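Local coordinates for protein Uly1 (Catenovulum maritimum, PDB 7DRQ) that acts as a calcium-binding ulvan lyase of polysaccharide lyase family 24, probably breaking down the cell-wall polysaccharide of green algae, at residues 65-76 with 88-96; 217-228 with 259-267. All coordinates share one frame; numbering follows the deposited sequence.

Contact 1: residues 65-76 with 88-96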
# COMPACT_ATOMS: atom_id res chain seq x y z
N TYR A 65 -13.58 5.26 -2.09
CA TYR A 65 -14.86 5.37 -1.40
C TYR A 65 -15.55 6.65 -1.85
O TYR A 65 -14.89 7.68 -2.04
CB TYR A 65 -14.66 5.42 0.11
CG TYR A 65 -14.16 4.14 0.73
CD1 TYR A 65 -15.04 3.09 0.99
CD2 TYR A 65 -12.82 4.00 1.07
CE1 TYR A 65 -14.58 1.92 1.56
CE2 TYR A 65 -12.36 2.84 1.65
CZ TYR A 65 -13.24 1.81 1.89
OH TYR A 65 -12.76 0.66 2.47
N ARG A 66 -16.87 6.60 -1.98
CA ARG A 66 -17.67 7.75 -2.40
C ARG A 66 -18.24 8.49 -1.20
O ARG A 66 -18.70 7.87 -0.23
CB ARG A 66 -18.81 7.29 -3.32
CG ARG A 66 -19.66 8.45 -3.86
CD ARG A 66 -20.73 7.95 -4.82
NE ARG A 66 -21.70 7.13 -4.10
CZ ARG A 66 -22.55 6.29 -4.66
NH1 ARG A 66 -22.57 6.14 -5.98
NH2 ARG A 66 -23.37 5.59 -3.89
N GLY A 67 -18.21 9.84 -1.25
CA GLY A 67 -18.77 10.63 -0.17
C GLY A 67 -20.25 10.91 -0.37
O GLY A 67 -20.83 10.59 -1.42
N GLY A 68 -20.88 11.49 0.65
CA GLY A 68 -20.23 11.83 1.90
C GLY A 68 -20.37 10.82 3.02
O GLY A 68 -20.39 9.61 2.77
N ILE A 69 -20.47 11.32 4.26
CA ILE A 69 -20.41 10.48 5.46
C ILE A 69 -21.55 9.46 5.48
O ILE A 69 -21.43 8.40 6.09
CB ILE A 69 -20.42 11.37 6.72
CG1 ILE A 69 -20.17 10.55 7.98
CG2 ILE A 69 -21.74 12.13 6.83
CD1 ILE A 69 -19.99 11.40 9.23
N LEU A 70 -22.67 9.76 4.81
CA LEU A 70 -23.80 8.84 4.82
C LEU A 70 -23.78 7.86 3.65
O LEU A 70 -24.68 7.01 3.55
CB LEU A 70 -25.12 9.62 4.82
CG LEU A 70 -25.35 10.53 6.03
CD1 LEU A 70 -26.78 11.09 6.02
CD2 LEU A 70 -25.04 9.82 7.36
N ASP A 71 -22.78 7.96 2.78
CA ASP A 71 -22.69 7.13 1.59
C ASP A 71 -21.58 6.09 1.80
O ASP A 71 -21.85 4.97 2.25
CB ASP A 71 -22.42 8.02 0.37
CG ASP A 71 -22.56 7.28 -0.94
OD1 ASP A 71 -21.90 6.24 -1.14
OD2 ASP A 71 -23.31 7.76 -1.81
N ARG A 72 -20.34 6.49 1.53
CA ARG A 72 -19.14 5.71 1.84
C ARG A 72 -19.02 4.43 1.02
O ARG A 72 -18.29 3.52 1.40
CB ARG A 72 -19.06 5.36 3.35
CG ARG A 72 -19.42 6.52 4.29
CD ARG A 72 -19.35 6.07 5.76
NE ARG A 72 -20.04 4.80 6.02
CZ ARG A 72 -21.35 4.68 6.25
NH1 ARG A 72 -22.13 5.74 6.25
NH2 ARG A 72 -21.88 3.48 6.48
N HIS A 73 -19.69 4.34 -0.13
CA HIS A 73 -19.69 3.08 -0.87
C HIS A 73 -18.34 2.84 -1.54
O HIS A 73 -17.65 3.77 -1.96
CB HIS A 73 -20.78 3.06 -1.93
CG HIS A 73 -22.13 2.72 -1.39
ND1 HIS A 73 -22.60 1.42 -1.33
CD2 HIS A 73 -23.12 3.49 -0.89
CE1 HIS A 73 -23.81 1.41 -0.81
NE2 HIS A 73 -24.15 2.66 -0.53
N VAL A 74 -17.98 1.56 -1.62
CA VAL A 74 -16.80 1.13 -2.36
C VAL A 74 -17.05 1.29 -3.86
O VAL A 74 -18.04 0.79 -4.39
CB VAL A 74 -16.47 -0.33 -2.01
CG1 VAL A 74 -15.46 -0.91 -2.99
CG2 VAL A 74 -15.96 -0.44 -0.56
N MSE A 75 -16.14 1.99 -4.54
CA MSE A 75 -16.29 2.23 -5.99
C MSE A 75 -15.11 1.70 -6.78
O MSE A 75 -13.98 1.72 -6.30
CB MSE A 75 -16.43 3.73 -6.30
CG MSE A 75 -17.30 4.52 -5.33
SE MSE A 75 -19.18 4.05 -5.48
CE MSE A 75 -19.54 4.53 -7.34
N LEU A 76 -15.38 1.26 -8.01
CA LEU A 76 -14.34 0.83 -8.94
C LEU A 76 -14.58 1.52 -10.27
O LEU A 76 -15.63 1.33 -10.88
CB LEU A 76 -14.34 -0.69 -9.09
CG LEU A 76 -13.42 -1.19 -10.21
CD1 LEU A 76 -11.96 -0.82 -9.91
CD2 LEU A 76 -13.57 -2.71 -10.44
N THR A 88 -17.99 3.33 -14.01
CA THR A 88 -17.79 3.08 -12.58
C THR A 88 -18.82 2.07 -12.08
O THR A 88 -19.97 2.06 -12.54
CB THR A 88 -17.86 4.40 -11.80
OG1 THR A 88 -16.75 5.21 -12.18
CG2 THR A 88 -17.81 4.18 -10.29
N ILE A 89 -18.40 1.23 -11.14
CA ILE A 89 -19.26 0.24 -10.49
C ILE A 89 -19.37 0.62 -9.03
O ILE A 89 -18.35 0.85 -8.37
CB ILE A 89 -18.72 -1.19 -10.63
CG1 ILE A 89 -18.68 -1.64 -12.10
CG2 ILE A 89 -19.55 -2.14 -9.79
CD1 ILE A 89 -18.03 -3.03 -12.28
N GLU A 90 -20.60 0.68 -8.52
CA GLU A 90 -20.84 0.89 -7.10
C GLU A 90 -21.04 -0.46 -6.42
O GLU A 90 -21.91 -1.24 -6.82
CB GLU A 90 -22.06 1.78 -6.87
CG GLU A 90 -22.41 1.95 -5.41
CD GLU A 90 -23.76 2.60 -5.20
OE1 GLU A 90 -24.21 3.34 -6.10
OE2 GLU A 90 -24.38 2.36 -4.15
N PHE A 91 -20.26 -0.72 -5.39
CA PHE A 91 -20.40 -1.93 -4.61
C PHE A 91 -21.26 -1.68 -3.37
O PHE A 91 -21.29 -0.56 -2.85
CB PHE A 91 -19.03 -2.48 -4.18
CG PHE A 91 -18.33 -3.23 -5.28
CD1 PHE A 91 -17.60 -2.56 -6.24
CD2 PHE A 91 -18.44 -4.62 -5.36
CE1 PHE A 91 -16.99 -3.26 -7.27
CE2 PHE A 91 -17.82 -5.32 -6.39
CZ PHE A 91 -17.09 -4.64 -7.34
N PRO A 92 -21.99 -2.69 -2.91
CA PRO A 92 -22.89 -2.47 -1.76
C PRO A 92 -22.15 -2.10 -0.49
O PRO A 92 -22.72 -1.37 0.34
CB PRO A 92 -23.61 -3.82 -1.61
CG PRO A 92 -23.52 -4.47 -2.95
CD PRO A 92 -22.25 -3.96 -3.60
N HIS A 93 -20.92 -2.58 -0.29
CA HIS A 93 -20.23 -2.34 0.97
C HIS A 93 -19.94 -0.86 1.18
O HIS A 93 -19.55 -0.14 0.26
CB HIS A 93 -18.91 -3.09 1.01
CG HIS A 93 -18.22 -2.98 2.33
ND1 HIS A 93 -18.65 -3.67 3.45
CD2 HIS A 93 -17.15 -2.25 2.73
CE1 HIS A 93 -17.86 -3.39 4.47
NE2 HIS A 93 -16.94 -2.53 4.06
N GLN A 94 -20.08 -0.41 2.43
CA GLN A 94 -19.77 0.96 2.83
C GLN A 94 -18.67 0.94 3.87
O GLN A 94 -18.64 0.05 4.72
CB GLN A 94 -21.00 1.69 3.40
CG GLN A 94 -22.18 1.79 2.43
CD GLN A 94 -23.49 2.02 3.16
OE1 GLN A 94 -24.09 1.08 3.69
NE2 GLN A 94 -23.93 3.27 3.20
N HIS A 95 -17.76 1.92 3.79
CA HIS A 95 -16.67 2.04 4.76
C HIS A 95 -17.20 1.92 6.18
O HIS A 95 -18.12 2.65 6.57
CB HIS A 95 -15.98 3.40 4.55
CG HIS A 95 -14.83 3.66 5.48
ND1 HIS A 95 -13.83 2.74 5.71
CD2 HIS A 95 -14.51 4.75 6.21
CE1 HIS A 95 -12.95 3.25 6.56
NE2 HIS A 95 -13.34 4.47 6.88
N THR A 96 -16.65 0.98 6.96
CA THR A 96 -17.12 0.76 8.32
C THR A 96 -16.32 1.55 9.35
O THR A 96 -16.58 1.41 10.55
CB THR A 96 -17.10 -0.74 8.65
OG1 THR A 96 -15.79 -1.29 8.48
CG2 THR A 96 -18.08 -1.48 7.75
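With CG anti to the carbonyl carbon in both His73 (chi1 -81°) and Gln94 (chi1 -60°), the imidazole and the glutamine side chain run side by side on one face, where the beta hairpin of strands 73-80 and 86-91 runs on, past the corner at Pro92, into the short strand 93-94. The hairpin strands are neighbours in a four-stranded antiparallel sheet, consistent with a beta-propeller blade. Gln94 CG makes a CH-pi contact over the centre of the His73 ring, 3.6 Å from the centroid, while Glu90 OE2 lies over the opposite face. His73 ND1 donates to Phe91 O (2.8 Å) close to the ring plane, which fixes the ring's rotation. The Gln94 amide, stacked on the imidazole, sends NE2 to Asp71 O at 2.8 Å.

Ladder pairing is regular at Leu76 with Ile89, a hydrogen-bonded pair, and at Met75 with Glu90. A beta bulge then shifts the register by two, bringing His73 opposite Gln94. On the other face Val74 CB packs on Phe91 CB, and Tyr126 and Leu124 of strand 122-126 extend this apolar layer.

Arg66, Asp71 and Glu90 form a salt-bridge network: Arg66 NH1 meets Glu90 OE1 (3.2 Å) from above the carboxylate plane, and weak bonds run from NE and NH2 to Asp71. Asp71 OD1 also accepts from His73 N, an Asx turn.

Arg72, bent at chi3, spends NE on His95 O (2.9 Å) and NH1 on Ile69 O (2.8 Å). A leucine in its place has neither nitrogen, and the Ile69 and His95 carbonyls would probably be left without these donors, the turn at Ile69 no longer tied to the His95 backbone. His95 ND1 is hydrogen-bonded to Asp127, and His95 CB rests over one face of the Tyr65 ring, 3.6 Å from Tyr65 CE1.

Contact 2: residues 217-228 with 259-267; sequences HMRQGSSHDGRV and NWSIYGKMK
Gly226 and Ser261 bring their CA atoms within 4.1 Å of each other, yet the strands that carry them form no beta ladder. Strands 225-228 and 261-267 diverge at 45°, and a single backbone hydrogen bond joins the segments, from Gly226 N to Trp260 O (3.0 Å). So close an approach depends on the glycine, since a CB there would fall 2.3 Å from Ser261 OG. Ser261 OG itself lies 2.8 Å from Ser222 O, in the turn that leads into Gly226.

Farther along, Arg219 reaches across with its chain extended from CG to NE and lays a guanidinium face against the backbone of Ile262 to Gly264. Arg219 NH2 donates to Gly264 O at 3.1 Å, tilted out of the guanidinium plane, and a water bridges NE to the same carbonyl, which therefore receives two donors. NH1 approaches Tyr263 CD2 obliquely.

His217 has its CG between the backbone N and the carbonyl carbon (chi1 75°), which presents a ring face to Met266. Met266 CB stands over the ring centre, 3.7 Å from the centroid, with Lys265 CG at the ring edge; ND1 is bound to Thr205 O. Met266 SE (a selenomethionine) meets Val228 CG1 at 3.7 Å, while Val228 CG2 touches Ile262 CG2; Phe207, Phe230 and Phe277 lie around this apolar patch.

At the other end the Asp225 carboxylate and Asn259 amide stack with their planes 11° apart. Each bonds to a backbone nitrogen outside the segments, Asp225 OD1 to Gly250 and Asn259 OD1 to Gly252, and a water that accepts from Trp260 N lies within hydrogen-bonding distance of Asp225 OD1. Such side-chain packing between two separate antiparallel sheets, with little strand pairing, is characteristic of neighbouring blades in a beta-propeller.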
# COMPACT_ATOMS: atom_id res chain seq x y z
N HIS A 217 0.26 -9.50 -0.98
CA HIS A 217 0.79 -9.61 0.37
C HIS A 217 0.03 -8.69 1.32
O HIS A 217 -0.52 -7.67 0.92
CB HIS A 217 2.32 -9.36 0.46
CG HIS A 217 2.74 -7.92 0.33
ND1 HIS A 217 2.47 -7.16 -0.79
CD2 HIS A 217 3.49 -7.15 1.14
CE1 HIS A 217 3.00 -5.96 -0.64
NE2 HIS A 217 3.63 -5.92 0.53
N MSE A 218 -0.02 -9.12 2.59
CA MSE A 218 -0.68 -8.38 3.65
C MSE A 218 0.14 -8.55 4.92
O MSE A 218 1.00 -9.44 5.01
CB MSE A 218 -2.13 -8.84 3.88
CG MSE A 218 -3.03 -8.70 2.64
SE MSE A 218 -4.91 -9.04 3.04
CE MSE A 218 -5.27 -7.42 4.05
N ARG A 219 -0.12 -7.71 5.90
CA ARG A 219 0.49 -7.83 7.21
C ARG A 219 -0.49 -8.54 8.12
O ARG A 219 -1.69 -8.26 8.09
CB ARG A 219 0.86 -6.46 7.79
CG ARG A 219 1.96 -5.76 7.04
CD ARG A 219 2.36 -4.47 7.71
NE ARG A 219 3.00 -3.56 6.76
CZ ARG A 219 3.32 -2.30 7.03
NH1 ARG A 219 3.07 -1.79 8.23
NH2 ARG A 219 3.90 -1.56 6.10
N GLN A 220 0.01 -9.50 8.89
CA GLN A 220 -0.82 -10.23 9.82
C GLN A 220 -0.31 -10.02 11.24
O GLN A 220 0.89 -10.07 11.48
CB GLN A 220 -0.85 -11.72 9.51
CG GLN A 220 -1.97 -12.45 10.27
CD GLN A 220 -2.13 -13.89 9.85
OE1 GLN A 220 -1.16 -14.56 9.50
NE2 GLN A 220 -3.37 -14.39 9.90
N GLY A 221 -1.24 -9.80 12.16
CA GLY A 221 -0.89 -9.71 13.56
C GLY A 221 -1.03 -8.31 14.12
O GLY A 221 -1.99 -7.60 13.80
N SER A 222 -0.08 -7.90 14.95
CA SER A 222 -0.15 -6.63 15.65
C SER A 222 1.19 -5.92 15.54
O SER A 222 2.17 -6.47 15.02
CB SER A 222 -0.49 -6.86 17.13
OG SER A 222 0.65 -7.38 17.79
N SER A 223 1.24 -4.70 16.08
CA SER A 223 2.50 -3.96 16.15
C SER A 223 3.50 -4.57 17.13
O SER A 223 4.66 -4.14 17.14
CB SER A 223 2.23 -2.51 16.52
OG SER A 223 1.78 -2.43 17.86
N HIS A 224 3.10 -5.54 17.96
CA HIS A 224 4.04 -6.25 18.83
C HIS A 224 4.41 -7.63 18.31
O HIS A 224 5.38 -8.21 18.80
CB HIS A 224 3.46 -6.38 20.24
CG HIS A 224 3.29 -5.07 20.93
ND1 HIS A 224 4.24 -4.54 21.77
CD2 HIS A 224 2.28 -4.17 20.89
CE1 HIS A 224 3.83 -3.37 22.22
NE2 HIS A 224 2.64 -3.13 21.71
N ASP A 225 3.67 -8.16 17.33
CA ASP A 225 3.87 -9.53 16.85
C ASP A 225 3.21 -9.56 15.47
O ASP A 225 2.01 -9.81 15.35
CB ASP A 225 3.25 -10.54 17.79
CG ASP A 225 3.62 -11.98 17.46
OD1 ASP A 225 4.62 -12.22 16.76
OD2 ASP A 225 2.90 -12.90 17.92
N GLY A 226 4.00 -9.27 14.44
CA GLY A 226 3.46 -9.10 13.10
C GLY A 226 4.33 -9.74 12.05
O GLY A 226 5.55 -9.80 12.17
N ARG A 227 3.68 -10.21 10.98
CA ARG A 227 4.39 -10.82 9.86
C ARG A 227 3.80 -10.33 8.56
O ARG A 227 2.68 -9.81 8.51
CB ARG A 227 4.34 -12.36 9.91
CG ARG A 227 2.93 -12.95 9.85
CD ARG A 227 3.00 -14.47 9.62
NE ARG A 227 1.70 -15.11 9.76
CZ ARG A 227 1.51 -16.33 10.25
NH1 ARG A 227 2.55 -17.05 10.64
NH2 ARG A 227 0.29 -16.83 10.35
N VAL A 228 4.57 -10.49 7.49
CA VAL A 228 4.07 -10.35 6.13
C VAL A 228 3.73 -11.74 5.61
O VAL A 228 4.55 -12.67 5.73
CB VAL A 228 5.10 -9.65 5.22
CG1 VAL A 228 4.70 -9.80 3.75
CG2 VAL A 228 5.19 -8.16 5.59
N ASN A 259 9.47 -11.19 20.36
CA ASN A 259 8.59 -10.97 19.22
C ASN A 259 8.90 -9.63 18.57
O ASN A 259 9.41 -8.71 19.21
CB ASN A 259 7.12 -10.98 19.67
CG ASN A 259 6.64 -12.36 20.11
OD1 ASN A 259 7.31 -13.38 19.89
ND2 ASN A 259 5.48 -12.38 20.74
N TRP A 260 8.58 -9.51 17.28
CA TRP A 260 8.74 -8.23 16.59
C TRP A 260 7.66 -8.11 15.53
O TRP A 260 6.91 -9.06 15.27
CB TRP A 260 10.14 -8.08 15.97
CG TRP A 260 10.58 -9.20 15.04
CD1 TRP A 260 10.99 -10.46 15.40
CD2 TRP A 260 10.68 -9.15 13.61
NE1 TRP A 260 11.33 -11.19 14.28
CE2 TRP A 260 11.15 -10.41 13.17
CE3 TRP A 260 10.42 -8.16 12.66
CZ2 TRP A 260 11.37 -10.70 11.82
CZ3 TRP A 260 10.63 -8.46 11.31
CH2 TRP A 260 11.09 -9.71 10.91
N SER A 261 7.55 -6.92 14.94
CA SER A 261 6.59 -6.64 13.87
C SER A 261 7.32 -5.98 12.71
O SER A 261 8.39 -5.40 12.87
CB SER A 261 5.46 -5.73 14.37
OG SER A 261 4.38 -5.73 13.44
N ILE A 262 6.73 -6.07 11.53
CA ILE A 262 7.44 -5.80 10.28
C ILE A 262 6.73 -4.68 9.54
O ILE A 262 5.50 -4.71 9.37
CB ILE A 262 7.56 -7.08 9.43
CG1 ILE A 262 8.24 -6.80 8.08
CG2 ILE A 262 6.18 -7.76 9.24
CD1 ILE A 262 8.71 -8.08 7.40
N TYR A 263 7.50 -3.67 9.13
CA TYR A 263 6.99 -2.44 8.53
C TYR A 263 7.68 -2.29 7.18
O TYR A 263 8.81 -1.79 7.11
CB TYR A 263 7.24 -1.23 9.44
CG TYR A 263 6.34 -1.25 10.65
CD1 TYR A 263 6.61 -2.08 11.72
CD2 TYR A 263 5.20 -0.45 10.71
CE1 TYR A 263 5.77 -2.11 12.83
CE2 TYR A 263 4.37 -0.47 11.81
CZ TYR A 263 4.66 -1.31 12.86
OH TYR A 263 3.83 -1.35 13.95
N GLY A 264 7.01 -2.71 6.11
CA GLY A 264 7.64 -2.64 4.81
C GLY A 264 6.68 -3.12 3.74
O GLY A 264 5.48 -3.24 3.96
N LYS A 265 7.25 -3.41 2.57
CA LYS A 265 6.42 -3.77 1.43
C LYS A 265 7.19 -4.71 0.53
O LYS A 265 8.39 -4.52 0.30
CB LYS A 265 5.99 -2.53 0.65
CG LYS A 265 4.89 -2.80 -0.36
CD LYS A 265 4.20 -1.51 -0.80
CE LYS A 265 3.76 -0.68 0.38
NZ LYS A 265 3.05 0.55 -0.10
N MSE A 266 6.50 -5.74 0.04
CA MSE A 266 7.02 -6.60 -1.01
C MSE A 266 6.68 -5.97 -2.34
O MSE A 266 5.63 -5.34 -2.50
CB MSE A 266 6.41 -8.01 -0.93
CG MSE A 266 6.61 -8.67 0.39
SE MSE A 266 5.86 -10.50 0.32
CE MSE A 266 6.29 -10.96 -1.40
N LYS A 267 7.59 -6.11 -3.30
CA LYS A 267 7.38 -5.63 -4.65
C LYS A 267 7.99 -6.61 -5.62
O LYS A 267 8.89 -7.38 -5.28
CB LYS A 267 8.02 -4.25 -4.89
CG LYS A 267 7.58 -3.16 -3.95
CD LYS A 267 8.33 -1.86 -4.28
CE LYS A 267 8.11 -0.82 -3.20
NZ LYS A 267 8.59 0.54 -3.64
O HOH W 1 3.28 -4.73 4.36
O HOH W 2 7.45 -6.67 19.91
O HOH W 3 4.16 -9.83 21.45
O HOH W 4 7.38 -12.13 16.33

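Contact 1 precedes contact 2 along the chain, and the two are in series, with centres 28 Å apart and nearest atoms about 11 Å apart. Both belong to the BNR-repeat region, of beta-propeller type, but share no sheet. Contact 1 ties strands within the sheet spanning 53-91, whereas contact 2 joins the sheet of 201-245 to the one that begins with strand 261-269, consistent with contacts within one propeller blade and between two neighbouring blades. Each also lies near a calcium site: the His93 ring is hydrogen-bonded to the side chain of Lys185, a residue of the first site, and Trp260 comes within about 8 Å of Leu283 of the second, side chain to side chain.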